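Archaeosine synthase (Pyrobaculum calidifontis, PDB 5K0P) catalyses the final step of archaeosine biosynthesis in tRNA, using free ammonium to turn the nitrile group of preQ0-modified tRNA into a formamidine. Local coordinates at residues D28-S33 / K50-Y55; E71-A76 / P80-T85. One frame throughout, in Å; residues are numbered along the deposited sequence.

Contact 1 of 2, residues D28-S33 / K50-Y55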
# COMPACT_ATOMS: atom_id res chain seq x y z
N ASP A 28 16.91 -5.12 -21.88
CA ASP A 28 15.51 -5.37 -21.74
C ASP A 28 15.43 -6.06 -20.38
O ASP A 28 15.63 -7.27 -20.26
CB ASP A 28 15.09 -6.29 -22.90
CG ASP A 28 13.59 -6.23 -23.22
OD1 ASP A 28 12.87 -5.51 -22.52
OD2 ASP A 28 13.13 -6.95 -24.15
N SER A 29 15.13 -5.26 -19.37
CA SER A 29 15.06 -5.72 -18.00
C SER A 29 13.72 -6.45 -17.70
O SER A 29 12.76 -6.19 -18.33
CB SER A 29 15.35 -4.49 -17.14
OG SER A 29 15.17 -4.79 -15.77
N PHE A 30 13.71 -7.48 -16.88
CA PHE A 30 12.52 -8.22 -16.55
C PHE A 30 12.46 -8.75 -15.14
O PHE A 30 13.47 -8.87 -14.46
CB PHE A 30 12.24 -9.38 -17.56
CG PHE A 30 13.29 -10.45 -17.65
CD1 PHE A 30 13.28 -11.49 -16.84
CD2 PHE A 30 14.30 -10.35 -18.61
CE1 PHE A 30 14.23 -12.50 -16.93
CE2 PHE A 30 15.28 -11.29 -18.72
CZ PHE A 30 15.26 -12.42 -17.88
N GLU A 31 11.22 -9.08 -14.73
CA GLU A 31 11.01 -9.89 -13.60
C GLU A 31 10.46 -11.26 -14.08
O GLU A 31 9.55 -11.34 -14.86
CB GLU A 31 10.02 -9.13 -12.66
CG GLU A 31 9.89 -9.91 -11.35
CD GLU A 31 8.67 -9.53 -10.53
OE1 GLU A 31 7.50 -9.95 -10.90
OE2 GLU A 31 8.91 -8.86 -9.50
N VAL A 32 11.00 -12.34 -13.57
CA VAL A 32 10.56 -13.67 -13.94
C VAL A 32 10.10 -14.44 -12.73
O VAL A 32 10.76 -14.39 -11.67
CB VAL A 32 11.63 -14.42 -14.73
CG1 VAL A 32 12.96 -14.58 -13.96
CG2 VAL A 32 11.13 -15.82 -15.14
N SER A 33 8.95 -15.09 -12.88
CA SER A 33 8.32 -15.93 -11.82
C SER A 33 8.23 -17.33 -12.40
O SER A 33 7.76 -17.46 -13.51
CB SER A 33 6.92 -15.43 -11.48
OG SER A 33 7.02 -14.18 -10.86
N LYS A 50 21.38 -19.22 -12.36
CA LYS A 50 22.25 -19.36 -13.61
C LYS A 50 21.36 -19.40 -14.92
O LYS A 50 21.70 -18.83 -15.97
CB LYS A 50 23.22 -20.58 -13.58
CG LYS A 50 24.12 -20.80 -12.37
CD LYS A 50 25.11 -19.66 -11.93
CE LYS A 50 24.69 -18.63 -10.78
NZ LYS A 50 23.95 -19.04 -9.47
N MET A 51 20.26 -20.16 -14.89
CA MET A 51 19.37 -20.19 -16.07
C MET A 51 18.91 -18.78 -16.43
O MET A 51 19.02 -18.35 -17.57
CB MET A 51 18.15 -21.05 -15.80
CG MET A 51 18.40 -22.55 -15.68
SD MET A 51 16.83 -23.36 -15.26
CE MET A 51 17.42 -25.04 -15.19
N VAL A 52 18.51 -18.02 -15.42
CA VAL A 52 17.98 -16.72 -15.67
C VAL A 52 19.14 -15.78 -16.13
O VAL A 52 18.92 -15.02 -17.05
CB VAL A 52 17.32 -16.11 -14.40
CG1 VAL A 52 16.95 -14.68 -14.62
CG2 VAL A 52 16.05 -16.91 -14.03
N ASP A 53 20.29 -15.81 -15.45
CA ASP A 53 21.41 -14.98 -15.86
C ASP A 53 21.95 -15.36 -17.23
O ASP A 53 22.66 -14.57 -17.80
CB ASP A 53 22.55 -15.02 -14.84
CG ASP A 53 22.19 -14.29 -13.55
OD1 ASP A 53 21.25 -13.51 -13.57
OD2 ASP A 53 22.77 -14.52 -12.49
N SER A 54 21.65 -16.55 -17.73
CA SER A 54 22.19 -16.92 -19.03
C SER A 54 21.79 -15.98 -20.12
O SER A 54 22.45 -15.95 -21.15
CB SER A 54 21.80 -18.35 -19.43
OG SER A 54 20.41 -18.48 -19.66
N TYR A 55 20.69 -15.25 -19.95
CA TYR A 55 20.13 -14.38 -21.00
C TYR A 55 20.80 -12.98 -21.06
O TYR A 55 20.56 -12.20 -21.99
CB TYR A 55 18.59 -14.24 -20.83
CG TYR A 55 17.85 -15.54 -20.92
CD1 TYR A 55 17.67 -16.17 -22.11
CD2 TYR A 55 17.31 -16.16 -19.76
CE1 TYR A 55 17.04 -17.43 -22.16
CE2 TYR A 55 16.74 -17.39 -19.80
CZ TYR A 55 16.56 -18.03 -21.00
OH TYR A 55 15.90 -19.29 -21.01
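The F30 ring meets V52 obliquely: its CE1 lies 4.2 Å from V52 CG1, and the two side chains run alongside each other in opposing senses. At the edge of this ring, in its plane, sits V32 CG1, 3.8 Å from F30 CE1. H62 makes an edge-to-face contact with the same ring. The CB of F30 points toward helix 45-53, and CG, held between the backbone N and the carbonyl carbon (chi1 61°), places the ring alongside V52. The second flat group, the Y55 ring, has S54 OG over the centre of one face, 3.8 Å above the plane. S54 OG also donates to M51 O (2.5 Å), while S54 N reaches the same carbonyl; Y55 OH binds D68. V32 and V52 meet tip to tip, V32 CG1 lying 3.9 Å from V52 CG2 and 4.0 Å from V52 CG1, so one methyl rests against the fork of the other valine. Branched and aromatic side chains suit this buried place, where L65 and L69 of helix 62-77 close round the strand residues. Two residues before F30 on the strand lies D28, which binds substrate shared with an adjacent subunit and is probably the proton donor/acceptor. Such packing of helices against one face of a four-stranded antiparallel sheet is the mark of the tunnel fold (T-fold), whose active sites lie between monomers.

Contact 2 of 2, residues E71-A76 / P80-T85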
# COMPACT_ATOMS: atom_id res chain seq x y z
N GLU A 71 11.48 -24.57 -21.01
CA GLU A 71 12.14 -25.73 -21.58
C GLU A 71 13.38 -26.03 -20.76
O GLU A 71 13.60 -27.23 -20.52
CB GLU A 71 12.42 -25.63 -23.08
CG GLU A 71 11.18 -25.85 -23.95
CD GLU A 71 10.39 -27.20 -23.66
OE1 GLU A 71 10.94 -28.35 -23.49
OE2 GLU A 71 9.15 -27.13 -23.60
N LYS A 72 14.11 -25.01 -20.27
CA LYS A 72 15.22 -25.27 -19.38
C LYS A 72 14.85 -25.98 -18.10
O LYS A 72 15.55 -26.94 -17.65
CB LYS A 72 15.94 -24.00 -19.02
CG LYS A 72 16.89 -23.63 -20.11
CD LYS A 72 17.15 -22.15 -20.11
CE LYS A 72 18.07 -21.78 -21.26
NZ LYS A 72 19.37 -21.58 -20.65
N VAL A 73 13.75 -25.51 -17.49
CA VAL A 73 13.30 -26.07 -16.22
C VAL A 73 12.75 -27.48 -16.43
O VAL A 73 13.02 -28.36 -15.64
CB VAL A 73 12.25 -25.18 -15.52
CG1 VAL A 73 11.75 -25.87 -14.23
CG2 VAL A 73 12.85 -23.83 -15.21
N LYS A 74 12.03 -27.72 -17.51
CA LYS A 74 11.52 -29.05 -17.73
C LYS A 74 12.65 -30.01 -17.94
O LYS A 74 12.58 -31.16 -17.47
CB LYS A 74 10.63 -29.12 -18.95
CG LYS A 74 9.22 -28.68 -18.69
CD LYS A 74 8.46 -28.50 -19.98
CE LYS A 74 8.22 -29.80 -20.76
NZ LYS A 74 7.15 -30.51 -20.01
N ALA A 75 13.69 -29.57 -18.64
CA ALA A 75 14.80 -30.45 -18.89
C ALA A 75 15.60 -30.79 -17.62
O ALA A 75 16.01 -31.94 -17.47
CB ALA A 75 15.73 -29.92 -20.00
N ALA A 76 15.79 -29.81 -16.74
CA ALA A 76 16.47 -30.04 -15.48
C ALA A 76 15.72 -30.96 -14.50
O ALA A 76 16.36 -31.77 -13.87
CB ALA A 76 16.79 -28.73 -14.80
N PRO A 80 5.77 -32.35 -13.37
CA PRO A 80 4.48 -32.50 -14.06
C PRO A 80 3.73 -31.20 -14.34
O PRO A 80 2.73 -31.24 -15.06
CB PRO A 80 3.62 -33.29 -13.04
CG PRO A 80 4.26 -33.05 -11.72
CD PRO A 80 5.73 -32.96 -12.02
N TYR A 81 4.16 -30.11 -13.71
CA TYR A 81 3.57 -28.80 -13.93
C TYR A 81 4.69 -27.78 -13.77
O TYR A 81 5.46 -27.85 -12.81
CB TYR A 81 2.45 -28.45 -12.91
CG TYR A 81 1.99 -27.00 -12.94
CD1 TYR A 81 1.35 -26.50 -14.03
CD2 TYR A 81 2.22 -26.15 -11.86
CE1 TYR A 81 0.93 -25.20 -14.08
CE2 TYR A 81 1.82 -24.83 -11.89
CZ TYR A 81 1.19 -24.35 -13.01
OH TYR A 81 0.79 -23.03 -13.00
N VAL A 82 4.73 -26.85 -14.70
CA VAL A 82 5.64 -25.67 -14.68
C VAL A 82 4.96 -24.53 -15.37
O VAL A 82 4.34 -24.72 -16.45
CB VAL A 82 6.92 -25.85 -15.52
CG1 VAL A 82 7.98 -24.76 -15.26
CG2 VAL A 82 7.56 -27.09 -15.11
N LYS A 83 5.09 -23.35 -14.77
CA LYS A 83 4.67 -22.13 -15.37
C LYS A 83 5.74 -21.08 -15.16
O LYS A 83 6.28 -20.95 -14.05
CB LYS A 83 3.34 -21.67 -14.76
CG LYS A 83 2.82 -20.41 -15.39
CD LYS A 83 1.41 -20.06 -14.94
CE LYS A 83 1.45 -19.42 -13.54
NZ LYS A 83 0.13 -18.85 -13.10
N VAL A 84 6.00 -20.33 -16.23
CA VAL A 84 6.96 -19.27 -16.28
C VAL A 84 6.30 -17.98 -16.72
O VAL A 84 5.66 -17.97 -17.76
CB VAL A 84 8.05 -19.57 -17.30
CG1 VAL A 84 9.05 -18.40 -17.37
CG2 VAL A 84 8.77 -20.87 -16.98
N THR A 85 6.55 -16.89 -16.01
CA THR A 85 5.92 -15.65 -16.27
C THR A 85 7.01 -14.61 -16.28
O THR A 85 7.77 -14.51 -15.30
CB THR A 85 4.85 -15.23 -15.20
OG1 THR A 85 3.74 -16.20 -15.16
CG2 THR A 85 4.24 -13.89 -15.65
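V82 is the residue through which 80-85 grips helix 62-77, meeting both V73 and K74. Ahead of it, P80 leads into strand 81-90, its rigid ring fitting a turn that enters a strand. Y81 points its CB away from the helix and reaches along the sheet, where its OH is hydrogen-bonded to E35; an aromatic with a polar end suits this partly exposed place. V82 turns back toward the helix. Its CG1 lies 4.1 Å from V73 CG1, and the two side chains cross obliquely. Each of these methyls is anti to its own backbone N (chi1 -168° in V82, 176° in V73), which brings the pair together between strand and helix. The other branch, V82 CG2, is 4.3 Å from K74 CG, so the aliphatic root of the lysine flanks the valine while NZ goes on to a hydrogen bond with S101 OG. Beyond V82 the strand runs on through K83 and T85, which pack on strand 93-102, while the buried V84 between them turns to V32 of strand 27-37. Across the interface the chemistry is thus almost wholly apolar: methyls and a lysine methylene meet at van der Waals distance, so shape and burial, not directional bonds, set the fit, and the lysine's charge is carried off to a serine on strand 93-102.

Contacts 1 and 2 follow each other along the chain, lie on opposite sides of its centre, and have their own centres about 14 Å apart. They use neighbouring strands of one sheet, joined by a probable hydrogen bond from S33 N to T85 O (2.8 Å). Segments 50-55 and 71-76 also meet: Y55 OH packs 3.3 Å from K72 CD, and S54 OG lies 3.4 Å from K72 NZ in a weak hydrogen bond. Contact 1 holds D28 and packs against H62, whereas the V73 side chain of contact 2 is about 4 Å from that of L43. In any one active site, D28 and H62 come from one subunit and L43 from its neighbour, so each chain serves two intersubunit sites.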